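N-acetylmuramoyl-L-alanine amidase domain-containing protein SAOUHSC_02979 (PDB 5T1Q) is probably a secreted cell-wall hydrolase with amidase activity, represented here by its C-terminal part, which joins a glucosaminidase-type, lysozyme-like region to a CHAP domain. Local coordinates at residues 61-64 and 65-69; 174-177 and 178-182; 200-203 and 204-208; 220-223 and 224-228. One frame throughout, in Å; residues are numbered along the deposited sequence.

Contact 1: residues 61-64 and 65-69; sequences RQFV and KSIAK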
loop_
_atom_site.group_PDB
_atom_site.type_symbol
_atom_site.label_atom_id
_atom_site.label_comp_id
_atom_site.label_asym_id
_atom_site.label_seq_id
_atom_site.Cartn_x
_atom_site.Cartn_y
_atom_site.Cartn_z
ATOM N N ARG A 61 10.037 3.126 -10.690
ATOM C CA ARG A 61 10.705 3.924 -11.735
ATOM C C ARG A 61 10.407 3.357 -13.127
ATOM O O ARG A 61 10.042 4.096 -14.034
ATOM C CB ARG A 61 12.215 3.941 -11.506
ATOM C CG ARG A 61 12.693 4.784 -10.325
ATOM C CD ARG A 61 14.074 4.314 -9.878
ATOM N NE ARG A 61 14.898 5.357 -9.273
ATOM C CZ ARG A 61 14.768 5.845 -8.039
ATOM N NH1 ARG A 61 15.621 6.779 -7.619
ATOM N NH2 ARG A 61 13.794 5.428 -7.227
ATOM N N GLN A 62 10.557 2.045 -13.288
ATOM C CA GLN A 62 10.275 1.398 -14.570
ATOM C C GLN A 62 8.769 1.439 -14.914
ATOM O O GLN A 62 8.403 1.582 -16.075
ATOM C CB GLN A 62 10.808 -0.036 -14.585
ATOM C CG GLN A 62 12.324 -0.129 -14.436
ATOM C CD GLN A 62 13.080 0.548 -15.577
ATOM O OE1 GLN A 62 12.727 0.408 -16.758
ATOM N NE2 GLN A 62 14.136 1.273 -15.230
ATOM N N PHE A 63 7.908 1.329 -13.906
ATOM C CA PHE A 63 6.463 1.408 -14.133
ATOM C C PHE A 63 6.083 2.809 -14.634
ATOM O O PHE A 63 5.242 2.951 -15.516
ATOM C CB PHE A 63 5.704 1.054 -12.853
ATOM C CG PHE A 63 4.224 1.228 -12.959
ATOM C CD1 PHE A 63 3.443 0.273 -13.604
ATOM C CD2 PHE A 63 3.599 2.341 -12.399
ATOM C CE1 PHE A 63 2.063 0.428 -13.691
ATOM C CE2 PHE A 63 2.220 2.498 -12.483
ATOM C CZ PHE A 63 1.454 1.543 -13.132
ATOM N N VAL A 64 6.710 3.836 -14.070
ATOM C CA VAL A 64 6.476 5.203 -14.510
ATOM C C VAL A 64 6.844 5.339 -15.993
ATOM O O VAL A 64 6.092 5.938 -16.760
ATOM C CB VAL A 64 7.264 6.226 -13.654
ATOM C CG1 VAL A 64 7.259 7.606 -14.296
ATOM C CG2 VAL A 64 6.683 6.306 -12.250
ATOM N N LYS A 65 7.983 4.766 -16.395
ATOM C CA LYS A 65 8.416 4.839 -17.801
ATOM C C LYS A 65 7.499 4.067 -18.742
ATOM O O LYS A 65 7.354 4.441 -19.895
ATOM C CB LYS A 65 9.840 4.318 -17.976
ATOM C CG LYS A 65 10.920 5.148 -17.308
ATOM C CD LYS A 65 12.275 4.494 -17.556
ATOM C CE LYS A 65 13.416 5.206 -16.860
ATOM N NZ LYS A 65 14.723 4.533 -17.145
ATOM N N SER A 66 6.883 2.995 -18.250
ATOM C CA SER A 66 5.977 2.189 -19.074
ATOM C C SER A 66 4.685 2.925 -19.440
ATOM O O SER A 66 4.018 2.527 -20.390
ATOM C CB SER A 66 5.594 0.881 -18.371
ATOM O OG SER A 66 4.696 1.119 -17.294
ATOM N N ILE A 67 4.325 3.974 -18.688
ATOM C CA ILE A 67 3.079 4.723 -18.947
ATOM C C ILE A 67 3.188 6.253 -18.970
ATOM O O ILE A 67 2.184 6.921 -19.216
ATOM C CB ILE A 67 1.976 4.351 -17.921
ATOM C CG1 ILE A 67 2.357 4.806 -16.504
ATOM C CG2 ILE A 67 1.690 2.858 -17.968
ATOM C CD1 ILE A 67 1.271 4.585 -15.483
ATOM N N ALA A 68 4.378 6.812 -18.735
ATOM C CA ALA A 68 4.530 8.280 -18.713
ATOM C C ALA A 68 4.146 8.939 -20.045
ATOM O O ALA A 68 3.567 10.030 -20.050
ATOM C CB ALA A 68 5.951 8.679 -18.326
ATOM N N LYS A 69 4.458 8.273 -21.158
ATOM C CA LYS A 69 4.132 8.825 -22.470
ATOM C C LYS A 69 2.623 8.874 -22.688
ATOM O O LYS A 69 2.092 9.908 -23.070
ATOM C CB LYS A 69 4.812 8.060 -23.613
ATOM C CG LYS A 69 4.518 8.681 -24.969
ATOM C CD LYS A 69 5.223 7.991 -26.120
ATOM C CE LYS A 69 4.801 8.630 -27.427
ATOM N NZ LYS A 69 5.330 7.893 -28.600
#
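Ser-66 OG donates to Phe-63 O over 2.6 Å, the shortest polar bond between residues 61-64 and 65-69. The hydroxyl lies between its own backbone N and carbonyl carbon (chi1 73°), which turns it back toward the preceding turn, and it meets the oxygen 21° out of the carbonyl plane. Phe-63 O also receives weak bonds from Ser-66 N and Ile-67 N. Regular helical bonding is clearest just before this point, with Lys-65 N to Arg-61 O at 3.2 Å and Ser-66 N to Gln-62 O at 3.0 Å. Ile-67 N instead reaches Val-64 O at 3.3 Å from well above the carbonyl plane, an i to i-3 bond, while Ala-68 N bonds that same oxygen weakly.

Phe-63 CG is anti to the backbone N (chi1 175°), and the ring slants past Ile-67, whose CD1 lies 3.8 Å from both Phe-63 CE2 and Phe-63 CZ. Both side chains continue onto Ala-89 of helix 82-93, while Val-64 packs on Ile-90 there and on Tyr-222. This is a local distortion within helix 58-78: the i to i-4 bonds weaken, a 3-10-like bond appears and Ile-67 departs from helical phi, with the serine hydroxyl bonded alongside.

Contact 2: residues 174-177 and 178-182; sequences EADS and YKDAT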
loop_
_atom_site.group_PDB
_atom_site.type_symbol
_atom_site.label_atom_id
_atom_site.label_comp_id
_atom_site.label_asym_id
_atom_site.label_seq_id
_atom_site.Cartn_x
_atom_site.Cartn_y
_atom_site.Cartn_z
ATOM N N GLU A 174 -10.077 23.414 -13.370
ATOM C CA GLU A 174 -10.799 23.671 -12.104
ATOM C C GLU A 174 -9.901 23.665 -10.866
ATOM O O GLU A 174 -10.280 24.205 -9.827
ATOM C CB GLU A 174 -11.882 22.608 -11.907
ATOM C CG GLU A 174 -12.924 22.551 -13.017
ATOM C CD GLU A 174 -13.862 23.740 -13.019
ATOM O OE1 GLU A 174 -14.176 24.238 -14.118
ATOM O OE2 GLU A 174 -14.276 24.188 -11.926
ATOM N N ALA A 175 -8.735 23.022 -10.978
ATOM C CA ALA A 175 -7.776 22.892 -9.878
ATOM C C ALA A 175 -6.491 23.644 -10.212
ATOM O O ALA A 175 -5.779 23.275 -11.151
ATOM C CB ALA A 175 -7.478 21.421 -9.619
ATOM N N ASP A 176 -6.191 24.678 -9.424
ATOM C CA ASP A 176 -5.003 25.523 -9.639
ATOM C C ASP A 176 -3.689 24.717 -9.701
ATOM O O ASP A 176 -2.815 25.018 -10.519
ATOM C CB ASP A 176 -4.914 26.615 -8.557
ATOM C CG ASP A 176 -6.110 27.573 -8.574
ATOM O OD1 ASP A 176 -6.750 27.749 -9.635
ATOM O OD2 ASP A 176 -6.403 28.172 -7.514
ATOM N N SER A 177 -3.562 23.707 -8.838
ATOM C CA SER A 177 -2.387 22.828 -8.829
ATOM C C SER A 177 -2.825 21.398 -8.588
ATOM O O SER A 177 -3.992 21.135 -8.262
ATOM C CB SER A 177 -1.397 23.222 -7.735
ATOM O OG SER A 177 -1.893 22.871 -6.456
ATOM N N TYR A 178 -1.873 20.478 -8.696
ATOM C CA TYR A 178 -2.163 19.069 -8.484
ATOM C C TYR A 178 -2.680 18.782 -7.065
ATOM O O TYR A 178 -3.460 17.847 -6.888
ATOM C CB TYR A 178 -0.954 18.180 -8.821
ATOM C CG TYR A 178 0.181 18.216 -7.833
ATOM C CD1 TYR A 178 0.177 17.384 -6.719
ATOM C CD2 TYR A 178 1.285 19.050 -8.027
ATOM C CE1 TYR A 178 1.225 17.391 -5.808
ATOM C CE2 TYR A 178 2.339 19.064 -7.122
ATOM C CZ TYR A 178 2.298 18.231 -6.012
ATOM O OH TYR A 178 3.328 18.229 -5.111
ATOM N N LYS A 179 -2.266 19.579 -6.069
ATOM C CA LYS A 179 -2.739 19.358 -4.682
ATOM C C LYS A 179 -4.226 19.656 -4.472
ATOM O O LYS A 179 -4.842 19.132 -3.543
ATOM C CB LYS A 179 -1.884 20.092 -3.636
ATOM C CG LYS A 179 -0.566 19.385 -3.325
ATOM C CD LYS A 179 0.023 19.795 -1.970
ATOM C CE LYS A 179 0.786 21.108 -2.004
ATOM N NZ LYS A 179 2.163 20.926 -2.552
ATOM N N ASP A 180 -4.800 20.500 -5.319
ATOM C CA ASP A 180 -6.225 20.783 -5.234
ATOM C C ASP A 180 -6.968 19.549 -5.742
ATOM O O ASP A 180 -7.974 19.130 -5.163
ATOM C CB ASP A 180 -6.572 22.024 -6.056
ATOM C CG ASP A 180 -5.918 23.290 -5.504
ATOM O OD1 ASP A 180 -6.218 23.650 -4.344
ATOM O OD2 ASP A 180 -5.121 23.931 -6.231
ATOM N N ALA A 181 -6.420 18.948 -6.798
ATOM C CA ALA A 181 -6.996 17.757 -7.401
ATOM C C ALA A 181 -6.925 16.535 -6.479
ATOM O O ALA A 181 -7.929 15.844 -6.291
ATOM C CB ALA A 181 -6.322 17.463 -8.729
ATOM N N THR A 182 -5.761 16.273 -5.888
ATOM C CA THR A 182 -5.628 15.127 -4.981
ATOM C C THR A 182 -6.563 15.250 -3.762
ATOM O O THR A 182 -7.116 14.247 -3.312
ATOM C CB THR A 182 -4.177 14.897 -4.513
ATOM O OG1 THR A 182 -3.707 16.040 -3.804
ATOM C CG2 THR A 182 -3.247 14.614 -5.698
#
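Asp-180 OD2 accepts from Ser-177 N at 3.0 Å, a side-chain-to-backbone bond at the first turn of helix 178-185. It uses the anti lone pair, the one facing away from OD1, and the N-H points at it with an angle of 148°. Ser-177 OG in turn caps the N-H of Lys-179, a weak bond of 3.3 Å; its position between backbone N and carbonyl carbon (chi1 73°) brings it over the start of the helix. Ser-177, the N-cap, and Asp-180 thus form a capping box.

A weak side-chain bond from Ser-177 OG to Asp-180 OD2, 3.4 Å long, gives the carboxylate oxygen two donors from one residue. Between backbones, Asp-180 N donates to Ser-177 O at 3.1 Å, approaching from above the carbonyl plane.

Apolar contact comes from Ala-175, two residues ahead of the cap. Its methyl carbon CB lies 3.7 Å from Asp-180 CB and 4.2 Å from Ala-181 CB, so the incoming loop lies against the helix's first turn. Ala-181 continues this packing onto Val-84 of helix 82-93, and Tyr-81 OH bonds Ala-175 O.

The carboxylate of Asp-176 does not meet that of Asp-180, its OD2 4.6 Å from Asp-180 OD2. A negative carboxylate at Asp-180 would probably be stabilised by the helix N-terminus and by the amide it accepts from, partly offsetting its like-charged neighbour, while the serine hydroxyl takes an N-H of the first turn and the carboxylate that of the N-cap residue.

Contact 3: residues 200-203 and 204-208; sequences NSII and KHYQL
Tyr-206 N donates to Ile-202 O at 3.0 Å, with an N-H angle of 162°. It is the last of three regular helical bonds, after Lys-204 N to Asn-200 O and His-205 N to Ser-201 O. The next bond reaches one residue farther along the chain: Ile-203 O accepts from Leu-208 N at 3.1 Å, with the donor in the carbonyl plane and an N-H angle of 163°. Gln-207 N bonds Lys-204 O at 3.2 Å within the same turn. These last two bonds define a Schellman motif that ends helix 195-205; Gln-207, with positive phi (51°), is its C-prime residue, and the turn there carries the backbone off the helix axis.

The same reversal brings Leu-208 back against the helix. One branch does the touching: Leu-208 CD1 lies 3.9 Å from Ile-202 CG2 and 4.3 Å from Ile-203 CG1, while Leu-208 CG rests near Ile-203 CA. Ile-202 CG2, anti to the backbone N, points toward the C-terminal end and also meets Tyr-206 CD2 at 4.1 Å. Tyr-206 presents its ring edge to Ile-202 O, with CD2 3.6 Å from that oxygen, so the tyrosine lies beside the carbonyl that its own N-H engages. His-205 ND1 sits 3.7 Å above the centre of the Tyr-206 ring, and the imidazole in turn meets Tyr-206 CE2 at its edge, in plane. The histidine ring also stacks with Tyr-229.

Beyond this turn, Ile-202 packs on Ile-90 and Leu-91 of helix 82-93. Ser-201 OG bonds Phe-52 O of strand 52-54, whose Val-54 also meets Ile-202 and Tyr-206.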
loop_
_atom_site.group_PDB
_atom_site.type_symbol
_atom_site.label_atom_id
_atom_site.label_comp_id
_atom_site.label_asym_id
_atom_site.label_seq_id
_atom_site.Cartn_x
_atom_site.Cartn_y
_atom_site.Cartn_z
ATOM N N ASN A 200 0.154 12.928 -3.001
ATOM C CA ASN A 200 1.091 14.043 -2.955
ATOM C C ASN A 200 2.510 13.530 -2.748
ATOM O O ASN A 200 3.428 13.972 -3.425
ATOM C CB ASN A 200 0.690 15.058 -1.866
ATOM C CG ASN A 200 -0.650 15.732 -2.162
ATOM O OD1 ASN A 200 -1.119 15.741 -3.303
ATOM N ND2 ASN A 200 -1.270 16.294 -1.136
ATOM N N SER A 201 2.670 12.561 -1.847
ATOM C CA SER A 201 3.980 11.965 -1.591
ATOM C C SER A 201 4.567 11.317 -2.849
ATOM O O SER A 201 5.760 11.444 -3.119
ATOM C CB SER A 201 3.879 10.915 -0.487
ATOM O OG SER A 201 5.143 10.318 -0.255
ATOM N N ILE A 202 3.733 10.601 -3.594
ATOM C CA ILE A 202 4.175 9.944 -4.822
ATOM C C ILE A 202 4.568 10.990 -5.881
ATOM O O ILE A 202 5.617 10.888 -6.512
ATOM C CB ILE A 202 3.073 9.014 -5.383
ATOM C CG1 ILE A 202 2.795 7.868 -4.404
ATOM C CG2 ILE A 202 3.496 8.451 -6.737
ATOM C CD1 ILE A 202 1.553 7.050 -4.709
ATOM N N ILE A 203 3.717 11.994 -6.058
ATOM C CA ILE A 203 3.950 13.037 -7.053
ATOM C C ILE A 203 5.255 13.773 -6.800
ATOM O O ILE A 203 6.043 13.990 -7.731
ATOM C CB ILE A 203 2.777 14.034 -7.091
ATOM C CG1 ILE A 203 1.510 13.319 -7.599
ATOM C CG2 ILE A 203 3.111 15.223 -7.989
ATOM C CD1 ILE A 203 0.245 14.112 -7.433
ATOM N N LYS A 204 5.472 14.153 -5.548
ATOM C CA LYS A 204 6.661 14.878 -5.157
ATOM C C LYS A 204 7.945 14.075 -5.375
ATOM O O LYS A 204 8.836 14.507 -6.095
ATOM C CB LYS A 204 6.556 15.285 -3.684
ATOM C CG LYS A 204 7.755 16.048 -3.153
ATOM C CD LYS A 204 7.522 16.446 -1.706
ATOM C CE LYS A 204 8.748 17.123 -1.118
ATOM N NZ LYS A 204 8.569 17.402 0.335
ATOM N N HIS A 205 8.010 12.895 -4.776
ATOM C CA HIS A 205 9.203 12.077 -4.824
ATOM C C HIS A 205 9.559 11.589 -6.235
ATOM O O HIS A 205 10.726 11.611 -6.616
ATOM C CB HIS A 205 9.071 10.895 -3.855
ATOM C CG HIS A 205 10.313 10.078 -3.742
ATOM N ND1 HIS A 205 10.443 8.836 -4.325
ATOM C CD2 HIS A 205 11.503 10.349 -3.159
ATOM C CE1 HIS A 205 11.656 8.367 -4.087
ATOM N NE2 HIS A 205 12.320 9.265 -3.382
ATOM N N TYR A 206 8.567 11.157 -7.008
ATOM C CA TYR A 206 8.849 10.683 -8.361
ATOM C C TYR A 206 8.846 11.793 -9.429
ATOM O O TYR A 206 8.978 11.497 -10.613
ATOM C CB TYR A 206 7.956 9.493 -8.721
ATOM C CG TYR A 206 8.313 8.263 -7.906
ATOM C CD1 TYR A 206 9.463 7.541 -8.190
ATOM C CD2 TYR A 206 7.514 7.830 -6.843
ATOM C CE1 TYR A 206 9.813 6.423 -7.448
ATOM C CE2 TYR A 206 7.853 6.706 -6.095
ATOM C CZ TYR A 206 9.011 6.007 -6.406
ATOM O OH TYR A 206 9.382 4.891 -5.689
ATOM N N GLN A 207 8.739 13.053 -8.987
ATOM C CA GLN A 207 8.797 14.229 -9.854
ATOM C C GLN A 207 7.840 14.109 -11.039
ATOM O O GLN A 207 8.208 14.360 -12.202
ATOM C CB GLN A 207 10.231 14.447 -10.346
ATOM C CG GLN A 207 11.268 14.658 -9.253
ATOM C CD GLN A 207 11.165 15.997 -8.527
ATOM O OE1 GLN A 207 10.709 16.993 -9.075
ATOM N NE2 GLN A 207 11.637 16.022 -7.291
ATOM N N LEU A 208 6.597 13.748 -10.733
ATOM C CA LEU A 208 5.610 13.511 -11.764
ATOM C C LEU A 208 5.046 14.769 -12.450
ATOM O O LEU A 208 4.383 14.642 -13.490
ATOM C CB LEU A 208 4.483 12.640 -11.209
ATOM C CG LEU A 208 4.907 11.308 -10.574
ATOM C CD1 LEU A 208 3.681 10.546 -10.074
ATOM C CD2 LEU A 208 5.704 10.452 -11.552
#

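Contact 4: residues 220-223 and 224-228; sequences DKYE and RSIKD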
loop_
_atom_site.group_PDB
_atom_site.type_symbol
_atom_site.label_atom_id
_atom_site.label_comp_id
_atom_site.label_asym_id
_atom_site.label_seq_id
_atom_site.Cartn_x
_atom_site.Cartn_y
_atom_site.Cartn_z
ATOM N N ASP A 220 15.037 9.217 -20.842
ATOM C CA ASP A 220 16.395 8.748 -20.519
ATOM C C ASP A 220 17.039 9.567 -19.380
ATOM O O ASP A 220 17.975 9.085 -18.738
ATOM C CB ASP A 220 17.297 8.721 -21.761
ATOM C CG ASP A 220 16.842 7.689 -22.795
ATOM O OD1 ASP A 220 15.706 7.172 -22.685
ATOM O OD2 ASP A 220 17.617 7.405 -23.730
ATOM N N LYS A 221 16.540 10.788 -19.143
ATOM C CA LYS A 221 17.018 11.630 -18.029
ATOM C C LYS A 221 16.005 11.694 -16.867
ATOM O O LYS A 221 16.115 12.552 -15.980
ATOM C CB LYS A 221 17.374 13.052 -18.497
ATOM C CG LYS A 221 16.214 13.905 -19.003
ATOM C CD LYS A 221 16.578 15.390 -19.079
ATOM C CE LYS A 221 17.767 15.691 -19.987
ATOM N NZ LYS A 221 17.519 15.324 -21.412
ATOM N N TYR A 222 15.033 10.782 -16.865
ATOM C CA TYR A 222 14.023 10.771 -15.810
ATOM C C TYR A 222 14.591 10.358 -14.452
ATOM O O TYR A 222 14.395 11.056 -13.462
ATOM C CB TYR A 222 12.848 9.857 -16.171
ATOM C CG TYR A 222 11.913 9.652 -15.009
ATOM C CD1 TYR A 222 11.189 10.718 -14.475
ATOM C CD2 TYR A 222 11.762 8.398 -14.425
ATOM C CE1 TYR A 222 10.345 10.537 -13.392
ATOM C CE2 TYR A 222 10.914 8.210 -13.353
ATOM C CZ TYR A 222 10.207 9.282 -12.841
ATOM O OH TYR A 222 9.372 9.077 -11.774
ATOM N N GLU A 223 15.291 9.230 -14.404
ATOM C CA GLU A 223 15.847 8.761 -13.132
ATOM C C GLU A 223 16.812 9.764 -12.498
ATOM O O GLU A 223 16.955 9.806 -11.283
ATOM C CB GLU A 223 16.479 7.377 -13.271
ATOM C CG GLU A 223 15.455 6.296 -13.602
ATOM C CD GLU A 223 15.969 4.878 -13.403
ATOM O OE1 GLU A 223 16.949 4.680 -12.649
ATOM O OE2 GLU A 223 15.364 3.948 -13.981
ATOM N N ARG A 224 17.421 10.601 -13.326
ATOM C CA ARG A 224 18.345 11.633 -12.853
ATOM C C ARG A 224 17.632 12.705 -12.008
ATOM O O ARG A 224 18.253 13.324 -11.143
ATOM C CB ARG A 224 19.017 12.306 -14.056
ATOM C CG ARG A 224 20.381 12.910 -13.785
ATOM C CD ARG A 224 20.918 13.533 -15.067
ATOM N NE ARG A 224 22.359 13.332 -15.246
ATOM C CZ ARG A 224 22.915 12.190 -15.669
ATOM N NH1 ARG A 224 24.237 12.108 -15.826
ATOM N NH2 ARG A 224 22.164 11.112 -15.925
ATOM N N SER A 225 16.335 12.909 -12.259
ATOM C CA SER A 225 15.545 13.940 -11.557
ATOM C C SER A 225 15.025 13.532 -10.179
ATOM O O SER A 225 14.702 14.399 -9.367
ATOM C CB SER A 225 14.351 14.356 -12.420
ATOM O OG SER A 225 13.480 13.259 -12.628
ATOM N N ILE A 226 14.923 12.224 -9.934
ATOM C CA ILE A 226 14.426 11.699 -8.657
ATOM C C ILE A 226 15.457 11.952 -7.552
ATOM O O ILE A 226 16.566 11.417 -7.587
ATOM C CB ILE A 226 14.106 10.188 -8.753
ATOM C CG1 ILE A 226 13.041 9.946 -9.825
ATOM C CG2 ILE A 226 13.624 9.646 -7.407
ATOM C CD1 ILE A 226 12.802 8.488 -10.132
ATOM N N LYS A 227 15.082 12.774 -6.577
ATOM C CA LYS A 227 15.976 13.118 -5.474
ATOM C C LYS A 227 15.688 12.198 -4.298
ATOM O O LYS A 227 14.529 11.917 -3.983
ATOM C CB LYS A 227 15.812 14.593 -5.088
ATOM C CG LYS A 227 16.029 15.564 -6.255
ATOM C CD LYS A 227 15.823 17.020 -5.841
ATOM C CE LYS A 227 15.814 17.972 -7.033
ATOM N NZ LYS A 227 17.105 18.028 -7.778
ATOM N N ASP A 228 16.752 11.720 -3.666
ATOM C CA ASP A 228 16.642 10.804 -2.527
ATOM C C ASP A 228 16.196 11.512 -1.268
ATOM O O ASP A 228 16.346 12.723 -1.141
ATOM C CB ASP A 228 18.006 10.178 -2.235
ATOM C CG ASP A 228 18.584 9.466 -3.432
ATOM O OD1 ASP A 228 17.808 8.790 -4.137
ATOM O OD2 ASP A 228 19.809 9.584 -3.657
HETATM O O HOH W 1 18.366 9.164 -16.049
#
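Tyr-222 and Ile-226 meet with the isoleucine laid over one face of the phenol. Ile-226 CG1 sits over that face, and the terminal CD1 reaches the far part of the ring, 3.7 Å from Tyr-222 CE2 and 3.8 Å from Tyr-222 OH. The two side chains run aslant: Tyr-222 CG is anti to its backbone N (chi1 170°), sending the ring along the chain toward Ile-226, whose CG1 stands anti to its own carbonyl carbon and leans back toward the tyrosine.

Ser-225 lies near the ring's other end. Its OG is 3.9 Å from Tyr-222 CD1, obliquely placed, and donates to Tyr-222 O over 2.5 Å in the carbonyl plane. The backbone N-H of Ser-225 takes the same oxygen at 2.9 Å from well above that plane, so two donors of one residue grip Tyr-222 O from different directions. The same hydroxyl is also bonded to Gln-210 NE2.

Further backbone support is slight. Ile-226 N bonds Glu-223 O weakly, and a water donating to Asp-220 O at 2.7 Å accepts a weak bond from Arg-224 N, bridging the start of the turn. Arg-224 sends its CB over Lys-221 O, at 3.5 Å, while the rest of its chain leads away.

The short, weakly bonded helix 222-225 packs against helix 58-78, where Glu-223 lies on Arg-61 and Gln-62, and Ile-226 also packs on Arg-61. Tyr-222 OH bonds Tyr-206 O just beyond helix 195-205, and Ile-226 rests on Tyr-206 as well.

The four contacts follow one another along the chain, each a local turn at or within a helix: 58-78, 178-185, 195-205 and 222-225. Contact 3 touches all the others, its centre 13 Å from that of contact 1, 14 Å from contact 2 and 12 Å from contact 4. Contacts 1 and 4 also touch, with centres 12 Å apart, whereas contact 2 is separated from both, its nearest atoms about 14 Å and 13 Å away. Contacts 2 and 3 lie wholly within the glucosaminidase-type range. Helix 82-93 is a shared packing partner of contacts 1, 2 and 3. Contacts 1, 3 and 4 thus gather helices 58-78, 195-205 and 222-225 on one side of the chain.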